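Local coordinates for protein probable oxidoreductase (Pseudomonas aeruginosa, PDB 4B7C) that probably catalyses NADP-dependent oxidation or reduction of a still unassigned substrate, as a member of the medium-chain dehydrogenase/reductase family with a Rossmann-fold cofactor domain, at residues P36-Y47 with V79-F90. Residues are numbered along the deposited sequence; the frame is centred on the assembly and turned at random.
Sequences PAEGQILVKNEY and VGKVLVSKHPGF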
loop_
_atom_site.group_PDB
_atom_site.type_symbol
_atom_site.label_atom_id
_atom_site.label_comp_id
_atom_site.label_asym_id
_atom_site.label_seq_id
_atom_site.Cartn_x
_atom_site.Cartn_y
_atom_site.Cartn_z
ATOM N N PRO B 36 -23.802 36.161 -14.190
ATOM C CA PRO B 36 -23.503 35.621 -12.868
ATOM C C PRO B 36 -24.395 36.220 -11.799
ATOM O O PRO B 36 -24.669 37.424 -11.808
ATOM C CB PRO B 36 -22.046 36.038 -12.632
ATOM C CG PRO B 36 -21.880 37.272 -13.442
ATOM C CD PRO B 36 -22.731 37.052 -14.662
ATOM N N ALA B 37 -24.811 35.382 -10.866
ATOM C CA ALA B 37 -25.492 35.850 -9.668
ATOM C C ALA B 37 -24.456 36.258 -8.629
ATOM O O ALA B 37 -23.262 36.019 -8.790
ATOM C CB ALA B 37 -26.392 34.759 -9.097
ATOM N N GLU B 38 -24.942 36.784 -7.519
ATOM C CA GLU B 38 -24.099 37.103 -6.394
ATOM C C GLU B 38 -23.258 35.899 -5.929
ATOM O O GLU B 38 -23.738 34.765 -5.850
ATOM C CB GLU B 38 -24.960 37.661 -5.269
ATOM C CG GLU B 38 -24.195 38.156 -4.065
ATOM C CD GLU B 38 -23.356 39.385 -4.319
ATOM O OE1 GLU B 38 -23.518 40.054 -5.375
ATOM O OE2 GLU B 38 -22.533 39.667 -3.433
ATOM N N GLY B 39 -21.989 36.155 -5.632
ATOM C CA GLY B 39 -21.044 35.101 -5.229
ATOM C C GLY B 39 -20.545 34.253 -6.384
ATOM O O GLY B 39 -19.823 33.271 -6.191
ATOM N N GLN B 40 -20.903 34.651 -7.601
ATOM C CA GLN B 40 -20.433 33.952 -8.801
ATOM C C GLN B 40 -19.519 34.820 -9.661
ATOM O O GLN B 40 -19.490 36.047 -9.536
ATOM C CB GLN B 40 -21.624 33.483 -9.643
ATOM C CG GLN B 40 -22.582 32.546 -8.908
ATOM C CD GLN B 40 -23.655 31.985 -9.836
ATOM O OE1 GLN B 40 -24.033 32.626 -10.811
ATOM N NE2 GLN B 40 -24.169 30.804 -9.517
ATOM N N ILE B 41 -18.801 34.159 -10.560
ATOM C CA ILE B 41 -18.043 34.838 -11.609
ATOM C C ILE B 41 -18.428 34.310 -12.990
ATOM O O ILE B 41 -18.949 33.197 -13.133
ATOM C CB ILE B 41 -16.528 34.720 -11.411
ATOM C CG1 ILE B 41 -16.054 33.271 -11.557
ATOM C CG2 ILE B 41 -16.128 35.309 -10.053
ATOM C CD1 ILE B 41 -14.544 33.145 -11.518
ATOM N N LEU B 42 -18.195 35.148 -13.996
ATOM C CA LEU B 42 -18.349 34.782 -15.411
ATOM C C LEU B 42 -16.972 34.780 -16.038
ATOM O O LEU B 42 -16.271 35.809 -16.037
ATOM C CB LEU B 42 -19.282 35.749 -16.157
ATOM C CG LEU B 42 -19.236 35.731 -17.707
ATOM C CD1 LEU B 42 -19.617 34.368 -18.259
ATOM C CD2 LEU B 42 -20.090 36.810 -18.367
ATOM N N VAL B 43 -16.590 33.632 -16.582
ATOM C CA VAL B 43 -15.262 33.440 -17.160
ATOM C C VAL B 43 -15.356 33.056 -18.636
ATOM O O VAL B 43 -16.154 32.188 -19.017
ATOM C CB VAL B 43 -14.462 32.339 -16.444
ATOM C CG1 VAL B 43 -13.170 32.048 -17.189
ATOM C CG2 VAL B 43 -14.162 32.715 -14.995
ATOM N N LYS B 44 -14.556 33.725 -19.471
ATOM C CA LYS B 44 -14.380 33.308 -20.861
ATOM C C LYS B 44 -13.310 32.233 -20.888
ATOM O O LYS B 44 -12.153 32.500 -20.581
ATOM C CB LYS B 44 -13.972 34.473 -21.768
ATOM C CG LYS B 44 -13.648 34.050 -23.203
ATOM C CD LYS B 44 -14.877 33.550 -23.960
ATOM C CE LYS B 44 -14.536 32.726 -25.210
ATOM N NZ LYS B 44 -14.403 31.252 -24.956
ATOM N N ASN B 45 -13.707 31.009 -21.220
ATOM C CA ASN B 45 -12.764 29.897 -21.235
ATOM C C ASN B 45 -11.807 30.026 -22.420
ATOM O O ASN B 45 -12.236 30.247 -23.548
ATOM C CB ASN B 45 -13.498 28.552 -21.273
ATOM C CG ASN B 45 -14.351 28.306 -20.035
ATOM O OD1 ASN B 45 -14.272 29.043 -19.040
ATOM N ND2 ASN B 45 -15.159 27.240 -20.079
ATOM N N GLU B 46 -10.515 29.882 -22.155
ATOM C CA GLU B 46 -9.497 30.056 -23.195
ATOM C C GLU B 46 -8.790 28.757 -23.563
ATOM O O GLU B 46 -8.611 28.454 -24.747
ATOM C CB GLU B 46 -8.464 31.102 -22.764
ATOM C CG GLU B 46 -9.018 32.534 -22.728
ATOM C CD GLU B 46 -8.090 33.635 -23.239
ATOM O OE1 GLU B 46 -6.871 33.371 -23.485
ATOM O OE2 GLU B 46 -8.630 34.779 -23.407
ATOM N N TYR B 47 -8.373 28.019 -22.542
ATOM C CA TYR B 47 -7.728 26.733 -22.720
ATOM C C TYR B 47 -8.295 25.718 -21.727
ATOM O O TYR B 47 -8.491 26.024 -20.555
ATOM C CB TYR B 47 -6.234 26.834 -22.511
ATOM C CG TYR B 47 -5.533 27.706 -23.517
ATOM C CD1 TYR B 47 -5.055 27.172 -24.710
ATOM C CD2 TYR B 47 -5.345 29.057 -23.270
ATOM C CE1 TYR B 47 -4.403 27.960 -25.637
ATOM C CE2 TYR B 47 -4.689 29.857 -24.182
ATOM C CZ TYR B 47 -4.224 29.312 -25.365
ATOM O OH TYR B 47 -3.578 30.086 -26.278
ATOM N N VAL B 79 -8.095 27.222 -18.046
ATOM C CA VAL B 79 -7.704 28.587 -17.756
ATOM C C VAL B 79 -8.563 29.521 -18.575
ATOM O O VAL B 79 -8.849 29.276 -19.749
ATOM C CB VAL B 79 -6.222 28.886 -18.040
ATOM C CG1 VAL B 79 -5.378 28.402 -16.865
ATOM C CG2 VAL B 79 -5.759 28.242 -19.328
ATOM N N GLY B 80 -8.971 30.605 -17.944
ATOM C CA GLY B 80 -9.840 31.573 -18.593
ATOM C C GLY B 80 -9.727 32.958 -18.005
ATOM O O GLY B 80 -9.091 33.159 -16.970
ATOM N N LYS B 81 -10.407 33.897 -18.651
ATOM C CA LYS B 81 -10.391 35.299 -18.240
ATOM C C LYS B 81 -11.701 35.685 -17.589
ATOM O O LYS B 81 -12.780 35.431 -18.132
ATOM C CB LYS B 81 -10.150 36.205 -19.449
ATOM C CG LYS B 81 -9.975 37.676 -19.098
ATOM C CD LYS B 81 -9.966 38.537 -20.351
ATOM C CE LYS B 81 -9.447 39.934 -20.073
ATOM N NZ LYS B 81 -9.706 40.822 -21.253
ATOM N N VAL B 82 -11.610 36.299 -16.421
ATOM C CA VAL B 82 -12.790 36.772 -15.723
ATOM C C VAL B 82 -13.345 38.000 -16.442
ATOM O O VAL B 82 -12.675 39.021 -16.552
ATOM C CB VAL B 82 -12.499 37.142 -14.248
ATOM C CG1 VAL B 82 -13.767 37.674 -13.607
ATOM C CG2 VAL B 82 -11.942 35.946 -13.464
ATOM N N LEU B 83 -14.580 37.903 -16.908
ATOM C CA LEU B 83 -15.257 39.008 -17.583
ATOM C C LEU B 83 -16.098 39.826 -16.609
ATOM O O LEU B 83 -16.125 41.056 -16.671
ATOM C CB LEU B 83 -16.163 38.486 -18.701
ATOM C CG LEU B 83 -15.464 37.699 -19.817
ATOM C CD1 LEU B 83 -16.502 37.443 -20.899
ATOM C CD2 LEU B 83 -14.284 38.458 -20.426
ATOM N N VAL B 84 -16.813 39.123 -15.740
ATOM C CA VAL B 84 -17.641 39.742 -14.710
ATOM C C VAL B 84 -17.461 38.991 -13.412
ATOM O O VAL B 84 -17.552 37.761 -13.392
ATOM C CB VAL B 84 -19.154 39.706 -15.032
ATOM C CG1 VAL B 84 -19.946 40.210 -13.834
ATOM C CG2 VAL B 84 -19.472 40.495 -16.292
ATOM N N SER B 85 -17.255 39.734 -12.330
ATOM C CA SER B 85 -17.186 39.155 -10.994
ATOM C C SER B 85 -18.178 39.764 -10.020
ATOM O O SER B 85 -18.290 40.980 -9.899
ATOM C CB SER B 85 -15.796 39.296 -10.393
ATOM O OG SER B 85 -15.800 38.816 -9.056
ATOM N N LYS B 86 -18.917 38.886 -9.344
ATOM C CA LYS B 86 -19.737 39.269 -8.180
ATOM C C LYS B 86 -19.237 38.531 -6.932
ATOM O O LYS B 86 -20.007 38.081 -6.095
ATOM C CB LYS B 86 -21.214 39.000 -8.450
ATOM C CG LYS B 86 -21.811 39.972 -9.458
ATOM C CD LYS B 86 -23.255 39.630 -9.769
ATOM C CE LYS B 86 -23.809 40.528 -10.859
ATOM N NZ LYS B 86 -25.129 40.048 -11.291
ATOM N N HIS B 87 -17.921 38.382 -6.875
ATOM C CA HIS B 87 -17.220 37.660 -5.819
ATOM C C HIS B 87 -16.017 38.486 -5.421
ATOM O O HIS B 87 -15.222 38.862 -6.279
ATOM C CB HIS B 87 -16.777 36.287 -6.328
ATOM C CG HIS B 87 -16.258 35.364 -5.250
ATOM N ND1 HIS B 87 -15.099 35.579 -4.617
ATOM C CD2 HIS B 87 -16.778 34.189 -4.718
ATOM C CE1 HIS B 87 -14.885 34.606 -3.721
ATOM N NE2 HIS B 87 -15.914 33.752 -3.787
ATOM N N PRO B 88 -15.868 38.778 -4.120
ATOM C CA PRO B 88 -14.789 39.686 -3.649
ATOM C C PRO B 88 -13.355 39.182 -3.868
ATOM O O PRO B 88 -12.421 39.963 -3.840
ATOM C CB PRO B 88 -15.060 39.835 -2.152
ATOM C CG PRO B 88 -16.067 38.809 -1.794
ATOM C CD PRO B 88 -16.679 38.230 -3.020
ATOM N N GLY B 89 -13.199 37.890 -4.126
ATOM C CA GLY B 89 -11.884 37.302 -4.400
ATOM C C GLY B 89 -11.357 37.485 -5.813
ATOM O O GLY B 89 -10.196 37.188 -6.098
ATOM N N PHE B 90 -12.210 37.969 -6.704
ATOM C CA PHE B 90 -11.879 38.042 -8.127
ATOM C C PHE B 90 -12.362 39.343 -8.751
ATOM O O PHE B 90 -13.414 39.868 -8.404
ATOM C CB PHE B 90 -12.479 36.846 -8.895
ATOM C CG PHE B 90 -12.008 35.520 -8.388
ATOM C CD1 PHE B 90 -10.860 34.937 -8.889
ATOM C CD2 PHE B 90 -12.707 34.877 -7.384
ATOM C CE1 PHE B 90 -10.390 33.738 -8.386
ATOM C CE2 PHE B 90 -12.258 33.675 -6.882
ATOM C CZ PHE B 90 -11.102 33.102 -7.385
#
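I41–Y47 pairs antiparallel with V79–S85, the register shifted at two classic beta bulges: two residues, L83 and V84, stand opposite the single L42, whose O accepts from L83 N at 2.8 Å and more weakly from V84 N, while V79 O accepts from both E46 N and Y47 N. V43 CG1, 3.6 Å from G80 CA, and K44 O crowd the site where a CB would sit, which suits glycine. On the face that carries V43, V43 CG2 meets V82 CG2, and beta-branched I41 lays CG2 against H87 CB and F90 CB. S85 OG accepts from H87 N, making an ST turn, and donates to F90 O, which ties down the chain leaving the strand. On the face that carries L42, K44 and V84, P36 CG meets V84 CG1 at 3.5 Å; at the corner, L83 CD1 touches K44 CB. K86, its chain straight from CG outward, reaches back so that NZ meets P36 O at 2.7 Å, almost in line with the carbonyl; the type II turn A37–Q40 places G39, with positive phi, to donate to K86 O. This antiparallel pair belongs to the GroES-like domain: strand 105-108 flanks 41-49, strand 95-97 flanks 77-85, and Y47 leans on strand 331-335.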